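Local coordinates for protein esterase (Xanthomonas oryzae pv. oryzae, PDB 3H2G) that acts as an esterase that degrades the rice cell wall and contributes to the virulence of this bacterial pathogen, at residues Q39-V44 / A114-V119; E227-I232 / N372-H377; Q255-P260 / S292-G297. All coordinates share one frame; numbering follows the deposited sequence.

Three contacts in one alpha/beta-hydrolase chain illustrate how sequence-distant parts are tied together. From the N terminus, interaction 1 comes first: it closes a loop of about 70 residues by joining the entry to strand 43-54 with the turn after helix 108-114. Interaction 2 then spans 140 residues and brings the start of helix 231-246 to the start of helix 376-396. Nested inside that loop, interaction 3 closes a shorter one among the helices inserted between strands 198-205 and 328-332. Interactions 2 and 3 touch, Ile-232 CG2 packing 3.7 Å from Tyr-293 CE2. Interaction 1 lies across the chain's centre from interaction 3, their centres about 49 Å apart.

Interaction 1 of 3, residues Q39-V44 / A114-V119; sequences QAKCNV and ASQGYV
With CG set opposite its own carbonyl carbon (chi1 -67°) and the chain folded again at chi2 (-55°), Gln-116 swings its amide back to the main chain of Gln-39. This glutamine sits in a Schellman motif, which ends helix 108-114 just before strand 119-123 of the alpha/beta-hydrolase sheet; Gly-117, with positive phi, is the C-prime residue. Gln-116 NE2 donates to Gln-39 O at 3.1 Å, the acceptor lying in the plane of the amide although the donor stands above the carbonyl plane of Gln-39. Beside it, Ser-115 O receives two main-chain N-H groups: a bond of 2.9 Å from Lys-41 N and a weak, more bent one from Cys-42 N. The aliphatic part of Lys-41 crosses the Gln-116 side chain at about a right angle, Lys-41 CG coming 3.6 Å from Gln-116 OE1. Ala-40 CB meets Ser-115 CB at 3.8 Å, and Val-44 rests both methyls against Ala-114 CB. Ser-115 OG turns back into its own helix, bonding to Thr-111 O. Cys-42 forms a disulfide with Cys-75, just past strand 60-71, and its SG lies 3.4 Å from Gly-117 N.

Interaction 2 of 3, residues E227-I232 / N372-H377; sequences ENTFGI and NSAFAH
A T-shaped aromatic pair, Phe-230 against Phe-375, and one bridging water join the start of helix 231-246 to the turn leading into helix 376-396, at the protein surface. The edge of the Phe-230 ring meets a face of the Phe-375 ring: the centroids are 5.1 Å apart, the planes stand at 85°, and CZ of Phe-230 lies 3.7 Å from CE2 of Phe-375, toward the rim of that face. Both rings also pack on Phe-279 of helix 275-280. Next to this pair, Ala-374 points its methyl toward segment 227-232, where Ala-374 CB is 3.4 Å from both Glu-227 O and Thr-229 OG1. The turn from Ser-373 to Ala-376 carries Ala-374 and Phe-375 just ahead of His-377, which is hydrogen-bonded to Ser-176 and Asp-336 in an arrangement consistent with the Ser-His-Asp catalytic triad of an alpha/beta-hydrolase. A capping bond of 3.0 Å from Phe-375 N to Ser-373 OG braces that turn. On the other side, OG1 of Thr-229, set beside its backbone N (chi1 -49°), donates to the anti lone pair of Glu-227 OE2 and accepts a hydrogen bond from the water, which in turn accepts from Ala-374 N at 2.9 Å.

Interaction 3 of 3, residues Q255-P260 / S292-G297; sequences QVFQDP and SYFQPG
Phe-257, Tyr-293 and Phe-294 extend side by side in the same general direction, and their three rings form an aromatic cluster. The edge of Phe-257 is turned toward the face of Tyr-293 in an offset T-shaped pair, planes at 74°, with CD2 of Phe-257 3.6 Å from CE2 of Tyr-293. Against Phe-294 the same ring lies obliquely, and CE2 of Phe-257 comes 3.7 Å from CE1 of Phe-294. Tyr-293 in turn places its CD2 over the centre of the Phe-294 ring, while its hydroxyl reaches Ser-236 of helix 231-246; Phe-257 and Phe-294 both pack on Ile-239 of that helix.

Gln-258 takes another course. Its chain stays extended beyond CG (chi2 -173°) and runs across the opposite backbone, laying Gln-258 NE2 2.8 Å from Phe-294 O in an almost straight bond, 177° at the hydrogen. The oxygen lies in the amide plane, which together with a weak second bond from NE2 to Lys-291 O would hold the group's rotation. Gln-295 instead bends at chi2 and folds along the main chain of Val-256 and Phe-257, its NE2 bonding to Gly-254 O.

Main-chain bonds flank the Phe-257/Phe-294 pair: Gln-295 N to Val-256 O at 2.8 Å, and Gln-258 N to Tyr-293 O at 2.9 Å. This is a single antiparallel beta bridge at a non-hydrogen-bonded pair, set in the helical insertion between strands 198-205 and 328-332, the position where alpha/beta-hydrolases commonly carry a cap or lid domain.

Interaction 1 of 3, residues Q39-V44 / A114-V119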
loop_
_atom_site.group_PDB
_atom_site.type_symbol
_atom_site.label_atom_id
_atom_site.label_comp_id
_atom_site.label_asym_id
_atom_site.label_seq_id
_atom_site.Cartn_x
_atom_site.Cartn_y
_atom_site.Cartn_z
ATOM N N GLN A 39 -20.461 5.019 15.706
ATOM C CA GLN A 39 -20.585 3.863 16.584
ATOM C C GLN A 39 -20.342 2.586 15.794
ATOM O O GLN A 39 -20.819 2.439 14.669
ATOM C CB GLN A 39 -21.976 3.818 17.219
ATOM C CG GLN A 39 -22.258 4.962 18.181
ATOM C CD GLN A 39 -23.622 4.848 18.832
ATOM O OE1 GLN A 39 -23.937 3.842 19.467
ATOM N NE2 GLN A 39 -24.440 5.881 18.675
ATOM N N ALA A 40 -19.586 1.665 16.382
ATOM C CA ALA A 40 -19.295 0.400 15.722
ATOM C C ALA A 40 -20.560 -0.439 15.697
ATOM O O ALA A 40 -21.435 -0.281 16.549
ATOM C CB ALA A 40 -18.192 -0.346 16.474
ATOM N N LYS A 41 -20.673 -1.322 14.713
ATOM C CA LYS A 41 -21.843 -2.183 14.645
ATOM C C LYS A 41 -21.437 -3.641 14.797
ATOM O O LYS A 41 -22.282 -4.501 15.033
ATOM C CB LYS A 41 -22.589 -2.000 13.320
ATOM C CG LYS A 41 -21.847 -2.503 12.098
ATOM C CD LYS A 41 -22.819 -2.976 11.018
ATOM C CE LYS A 41 -23.811 -1.891 10.632
ATOM N NZ LYS A 41 -24.772 -2.372 9.598
ATOM N N CYS A 42 -20.136 -3.907 14.692
ATOM C CA CYS A 42 -19.621 -5.274 14.768
ATOM C C CYS A 42 -18.472 -5.492 15.743
ATOM O O CYS A 42 -17.693 -4.575 16.021
ATOM C CB CYS A 42 -19.114 -5.707 13.386
ATOM S SG CYS A 42 -20.272 -5.415 12.018
ATOM N N ASN A 43 -18.374 -6.717 16.256
ATOM C CA ASN A 43 -17.251 -7.090 17.108
ATOM C C ASN A 43 -16.250 -7.433 15.999
ATOM O O ASN A 43 -16.661 -7.713 14.870
ATOM C CB ASN A 43 -17.534 -8.364 17.922
ATOM C CG ASN A 43 -18.694 -8.211 18.893
ATOM O OD1 ASN A 43 -18.798 -7.220 19.615
ATOM N ND2 ASN A 43 -19.562 -9.219 18.930
ATOM N N VAL A 44 -14.956 -7.416 16.294
ATOM C CA VAL A 44 -13.969 -7.729 15.263
ATOM C C VAL A 44 -12.956 -8.767 15.723
ATOM O O VAL A 44 -12.324 -8.608 16.765
ATOM C CB VAL A 44 -13.200 -6.462 14.818
ATOM C CG1 VAL A 44 -12.161 -6.825 13.763
ATOM C CG2 VAL A 44 -14.172 -5.429 14.269
ATOM N N ALA A 114 -13.799 -2.995 9.471
ATOM C CA ALA A 114 -14.248 -4.277 10.009
ATOM C C ALA A 114 -15.406 -4.092 10.987
ATOM O O ALA A 114 -16.314 -4.923 11.052
ATOM C CB ALA A 114 -13.089 -4.994 10.703
ATOM N N SER A 115 -15.368 -3.000 11.744
ATOM C CA SER A 115 -16.406 -2.719 12.732
ATOM C C SER A 115 -17.737 -2.389 12.075
ATOM O O SER A 115 -18.769 -2.331 12.746
ATOM C CB SER A 115 -15.990 -1.549 13.616
ATOM O OG SER A 115 -16.007 -0.339 12.876
ATOM N N GLN A 116 -17.706 -2.161 10.766
ATOM C CA GLN A 116 -18.912 -1.835 10.021
ATOM C C GLN A 116 -19.371 -2.975 9.114
ATOM O O GLN A 116 -20.252 -2.787 8.272
ATOM C CB GLN A 116 -18.694 -0.565 9.192
ATOM C CG GLN A 116 -18.520 0.701 10.018
ATOM C CD GLN A 116 -19.663 0.941 10.994
ATOM O OE1 GLN A 116 -20.823 0.631 10.707
ATOM N NE2 GLN A 116 -19.343 1.515 12.150
ATOM N N GLY A 117 -18.764 -4.148 9.270
ATOM C CA GLY A 117 -19.176 -5.294 8.473
ATOM C C GLY A 117 -18.307 -5.676 7.292
ATOM O O GLY A 117 -18.678 -6.548 6.509
ATOM N N TYR A 118 -17.158 -5.027 7.146
ATOM C CA TYR A 118 -16.259 -5.347 6.047
ATOM C C TYR A 118 -15.230 -6.392 6.461
ATOM O O TYR A 118 -14.557 -6.238 7.476
ATOM C CB TYR A 118 -15.504 -4.099 5.571
ATOM C CG TYR A 118 -16.350 -3.078 4.850
ATOM C CD1 TYR A 118 -17.117 -2.152 5.555
ATOM C CD2 TYR A 118 -16.382 -3.038 3.456
ATOM C CE1 TYR A 118 -17.895 -1.208 4.889
ATOM C CE2 TYR A 118 -17.160 -2.100 2.778
ATOM C CZ TYR A 118 -17.912 -1.190 3.501
ATOM O OH TYR A 118 -18.683 -0.266 2.841
ATOM N N VAL A 119 -15.118 -7.467 5.687
ATOM C CA VAL A 119 -14.103 -8.472 5.973
ATOM C C VAL A 119 -12.863 -7.853 5.336
ATOM O O VAL A 119 -12.890 -7.469 4.166
ATOM C CB VAL A 119 -14.421 -9.826 5.302
ATOM C CG1 VAL A 119 -13.248 -10.788 5.475
ATOM C CG2 VAL A 119 -15.669 -10.429 5.924
#

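Interaction 2 of 3, residues E227-I232 / N372-H377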
loop_
_atom_site.group_PDB
_atom_site.type_symbol
_atom_site.label_atom_id
_atom_site.label_comp_id
_atom_site.label_asym_id
_atom_site.label_seq_id
_atom_site.Cartn_x
_atom_site.Cartn_y
_atom_site.Cartn_z
ATOM N N GLU A 227 8.204 20.290 0.825
ATOM C CA GLU A 227 9.408 19.483 0.951
ATOM C C GLU A 227 9.104 17.988 1.039
ATOM O O GLU A 227 8.224 17.566 1.789
ATOM C CB GLU A 227 10.195 19.916 2.192
ATOM C CG GLU A 227 11.395 19.035 2.507
ATOM C CD GLU A 227 12.071 19.428 3.805
ATOM O OE1 GLU A 227 12.784 20.455 3.823
ATOM O OE2 GLU A 227 11.878 18.715 4.809
ATOM N N ASN A 228 9.837 17.197 0.261
ATOM C CA ASN A 228 9.679 15.749 0.262
ATOM C C ASN A 228 10.637 15.221 1.321
ATOM O O ASN A 228 11.624 14.543 1.025
ATOM C CB ASN A 228 10.024 15.175 -1.113
ATOM C CG ASN A 228 9.922 13.672 -1.152
ATOM O OD1 ASN A 228 9.027 13.085 -0.540
ATOM N ND2 ASN A 228 10.834 13.035 -1.883
ATOM N N THR A 229 10.312 15.554 2.563
ATOM C CA THR A 229 11.092 15.215 3.745
ATOM C C THR A 229 11.597 13.778 3.872
ATOM O O THR A 229 12.720 13.549 4.327
ATOM C CB THR A 229 10.281 15.579 4.996
ATOM O OG1 THR A 229 9.797 16.922 4.853
ATOM C CG2 THR A 229 11.136 15.483 6.256
ATOM N N PHE A 230 10.777 12.812 3.474
ATOM C CA PHE A 230 11.164 11.410 3.585
ATOM C C PHE A 230 11.763 10.866 2.288
ATOM O O PHE A 230 11.911 9.656 2.125
ATOM C CB PHE A 230 9.941 10.576 3.982
ATOM C CG PHE A 230 9.087 11.221 5.043
ATOM C CD1 PHE A 230 9.646 11.649 6.243
ATOM C CD2 PHE A 230 7.723 11.410 4.837
ATOM C CE1 PHE A 230 8.860 12.259 7.222
ATOM C CE2 PHE A 230 6.930 12.016 5.808
ATOM C CZ PHE A 230 7.499 12.443 7.002
ATOM N N GLY A 231 12.123 11.773 1.383
ATOM C CA GLY A 231 12.677 11.386 0.095
ATOM C C GLY A 231 13.919 10.511 0.085
ATOM O O GLY A 231 14.034 9.608 -0.748
ATOM N N ILE A 232 14.859 10.768 0.987
ATOM C CA ILE A 232 16.073 9.962 1.020
ATOM C C ILE A 232 15.757 8.519 1.406
ATOM O O ILE A 232 16.302 7.581 0.824
ATOM C CB ILE A 232 17.112 10.559 1.990
ATOM C CG1 ILE A 232 17.611 11.893 1.427
ATOM C CG2 ILE A 232 18.279 9.590 2.183
ATOM C CD1 ILE A 232 18.699 12.539 2.242
ATOM N N ASN A 372 0.412 22.574 3.938
ATOM C CA ASN A 372 1.147 21.705 3.022
ATOM C C ASN A 372 2.358 21.177 3.771
ATOM O O ASN A 372 3.103 21.944 4.381
ATOM C CB ASN A 372 1.595 22.474 1.775
ATOM C CG ASN A 372 0.443 22.789 0.843
ATOM O OD1 ASN A 372 -0.711 22.489 1.141
ATOM N ND2 ASN A 372 0.752 23.395 -0.297
ATOM N N SER A 373 2.556 19.864 3.725
ATOM C CA SER A 373 3.664 19.251 4.438
ATOM C C SER A 373 3.809 17.783 4.079
ATOM O O SER A 373 2.857 17.145 3.630
ATOM C CB SER A 373 3.427 19.387 5.949
ATOM O OG SER A 373 4.289 18.549 6.697
ATOM N N ALA A 374 5.010 17.251 4.279
ATOM C CA ALA A 374 5.272 15.846 4.004
ATOM C C ALA A 374 4.458 15.021 4.996
ATOM O O ALA A 374 4.023 13.912 4.690
ATOM C CB ALA A 374 6.756 15.551 4.173
ATOM N N PHE A 375 4.247 15.582 6.184
ATOM C CA PHE A 375 3.496 14.907 7.239
ATOM C C PHE A 375 1.991 14.877 7.010
ATOM O O PHE A 375 1.268 14.158 7.704
ATOM C CB PHE A 375 3.789 15.557 8.595
ATOM C CG PHE A 375 5.221 15.434 9.026
ATOM C CD1 PHE A 375 6.163 16.384 8.642
ATOM C CD2 PHE A 375 5.636 14.348 9.791
ATOM C CE1 PHE A 375 7.500 16.253 9.014
ATOM C CE2 PHE A 375 6.972 14.208 10.167
ATOM C CZ PHE A 375 7.904 15.164 9.776
ATOM N N ALA A 376 1.510 15.658 6.050
ATOM C CA ALA A 376 0.081 15.676 5.760
ATOM C C ALA A 376 -0.294 14.354 5.101
ATOM O O ALA A 376 -1.469 13.986 5.036
ATOM C CB ALA A 376 -0.259 16.847 4.841
ATOM N N HIS A 377 0.721 13.640 4.618
ATOM C CA HIS A 377 0.529 12.352 3.961
ATOM C C HIS A 377 -0.140 11.359 4.912
ATOM O O HIS A 377 -1.149 10.743 4.571
ATOM C CB HIS A 377 1.887 11.807 3.495
ATOM C CG HIS A 377 1.805 10.523 2.720
ATOM N ND1 HIS A 377 1.091 10.402 1.548
ATOM C CD2 HIS A 377 2.382 9.316 2.934
ATOM C CE1 HIS A 377 1.231 9.176 1.071
ATOM N NE2 HIS A 377 2.012 8.498 1.895
HETATM O O HOH W 1 7.523 18.533 5.059
#

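Interaction 3 of 3, residues Q255-P260 / S292-G297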
loop_
_atom_site.group_PDB
_atom_site.type_symbol
_atom_site.label_atom_id
_atom_site.label_comp_id
_atom_site.label_asym_id
_atom_site.label_seq_id
_atom_site.Cartn_x
_atom_site.Cartn_y
_atom_site.Cartn_z
ATOM N N GLN A 255 27.910 2.776 -7.309
ATOM C CA GLN A 255 27.656 3.390 -8.609
ATOM C C GLN A 255 26.588 4.470 -8.468
ATOM O O GLN A 255 26.553 5.437 -9.236
ATOM C CB GLN A 255 27.165 2.341 -9.611
ATOM C CG GLN A 255 28.230 1.355 -10.065
ATOM C CD GLN A 255 27.663 0.259 -10.948
ATOM O OE1 GLN A 255 27.008 0.532 -11.957
ATOM N NE2 GLN A 255 27.913 -0.987 -10.574
ATOM N N VAL A 256 25.732 4.302 -7.464
ATOM C CA VAL A 256 24.625 5.220 -7.224
ATOM C C VAL A 256 24.721 6.063 -5.952
ATOM O O VAL A 256 24.285 7.215 -5.941
ATOM C CB VAL A 256 23.287 4.434 -7.193
ATOM C CG1 VAL A 256 22.132 5.359 -6.819
ATOM C CG2 VAL A 256 23.038 3.786 -8.552
ATOM N N PHE A 257 25.282 5.496 -4.887
ATOM C CA PHE A 257 25.393 6.212 -3.618
ATOM C C PHE A 257 26.835 6.538 -3.260
ATOM O O PHE A 257 27.750 5.772 -3.565
ATOM C CB PHE A 257 24.801 5.383 -2.468
ATOM C CG PHE A 257 23.407 4.869 -2.725
ATOM C CD1 PHE A 257 23.205 3.668 -3.395
ATOM C CD2 PHE A 257 22.297 5.582 -2.278
ATOM C CE1 PHE A 257 21.915 3.178 -3.619
ATOM C CE2 PHE A 257 21.004 5.104 -2.496
ATOM C CZ PHE A 257 20.815 3.898 -3.167
ATOM N N GLN A 258 27.030 7.677 -2.602
ATOM C CA GLN A 258 28.363 8.083 -2.169
ATOM C C GLN A 258 28.671 7.326 -0.880
ATOM O O GLN A 258 27.777 6.741 -0.270
ATOM C CB GLN A 258 28.398 9.588 -1.879
ATOM C CG GLN A 258 28.214 10.488 -3.094
ATOM C CD GLN A 258 28.439 11.952 -2.754
ATOM O OE1 GLN A 258 29.417 12.297 -2.090
ATOM N NE2 GLN A 258 27.542 12.818 -3.213
ATOM N N ASP A 259 29.934 7.318 -0.466
ATOM C CA ASP A 259 30.274 6.656 0.785
ATOM C C ASP A 259 29.900 7.638 1.890
ATOM O O ASP A 259 29.837 8.846 1.652
ATOM C CB ASP A 259 31.771 6.318 0.850
ATOM C CG ASP A 259 32.659 7.468 0.413
ATOM O OD1 ASP A 259 32.160 8.606 0.269
ATOM O OD2 ASP A 259 33.871 7.227 0.218
ATOM N N PRO A 260 29.626 7.140 3.106
ATOM C CA PRO A 260 29.634 5.741 3.539
ATOM C C PRO A 260 28.280 5.071 3.303
ATOM O O PRO A 260 28.062 3.924 3.687
ATOM C CB PRO A 260 29.943 5.863 5.025
ATOM C CG PRO A 260 29.129 7.053 5.399
ATOM C CD PRO A 260 29.398 8.033 4.258
ATOM N N SER A 292 24.942 15.164 -1.119
ATOM C CA SER A 292 26.082 14.491 -0.516
ATOM C C SER A 292 25.756 13.010 -0.352
ATOM O O SER A 292 26.614 12.213 0.027
ATOM C CB SER A 292 26.401 15.105 0.850
ATOM O OG SER A 292 25.372 14.835 1.782
ATOM N N TYR A 293 24.511 12.651 -0.650
ATOM C CA TYR A 293 24.047 11.271 -0.517
ATOM C C TYR A 293 24.202 10.468 -1.809
ATOM O O TYR A 293 24.870 9.435 -1.838
ATOM C CB TYR A 293 22.580 11.265 -0.093
ATOM C CG TYR A 293 22.049 9.889 0.229
ATOM C CD1 TYR A 293 22.542 9.173 1.322
ATOM C CD2 TYR A 293 21.056 9.302 -0.555
ATOM C CE1 TYR A 293 22.059 7.906 1.628
ATOM C CE2 TYR A 293 20.564 8.034 -0.261
ATOM C CZ TYR A 293 21.072 7.342 0.833
ATOM O OH TYR A 293 20.602 6.090 1.134
ATOM N N PHE A 294 23.564 10.938 -2.874
ATOM C CA PHE A 294 23.647 10.265 -4.164
ATOM C C PHE A 294 24.897 10.696 -4.912
ATOM O O PHE A 294 25.387 11.811 -4.720
ATOM C CB PHE A 294 22.430 10.613 -5.029
ATOM C CG PHE A 294 21.137 10.074 -4.501
ATOM C CD1 PHE A 294 20.912 8.703 -4.453
ATOM C CD2 PHE A 294 20.140 10.936 -4.049
ATOM C CE1 PHE A 294 19.712 8.192 -3.963
ATOM C CE2 PHE A 294 18.933 10.434 -3.554
ATOM C CZ PHE A 294 18.721 9.060 -3.512
ATOM N N GLN A 295 25.417 9.810 -5.757
ATOM C CA GLN A 295 26.573 10.147 -6.580
ATOM C C GLN A 295 26.091 11.291 -7.465
ATOM O O GLN A 295 24.973 11.246 -7.981
ATOM C CB GLN A 295 26.976 8.957 -7.454
ATOM C CG GLN A 295 27.714 7.858 -6.709
ATOM C CD GLN A 295 29.122 8.266 -6.325
ATOM O OE1 GLN A 295 29.537 9.397 -6.570
ATOM N NE2 GLN A 295 29.867 7.344 -5.724
ATOM N N PRO A 296 26.919 12.331 -7.649
ATOM C CA PRO A 296 26.532 13.475 -8.484
ATOM C C PRO A 296 26.103 13.087 -9.902
ATOM O O PRO A 296 25.182 13.684 -10.460
ATOM C CB PRO A 296 27.782 14.350 -8.464
ATOM C CG PRO A 296 28.355 14.066 -7.095
ATOM C CD PRO A 296 28.228 12.563 -7.014
ATOM N N GLY A 297 26.770 12.088 -10.475
ATOM C CA GLY A 297 26.431 11.638 -11.817
ATOM C C GLY A 297 25.016 11.093 -11.895
ATOM O O GLY A 297 24.220 11.512 -12.743
HETATM O O HOH W 2 28.993 11.988 1.252
#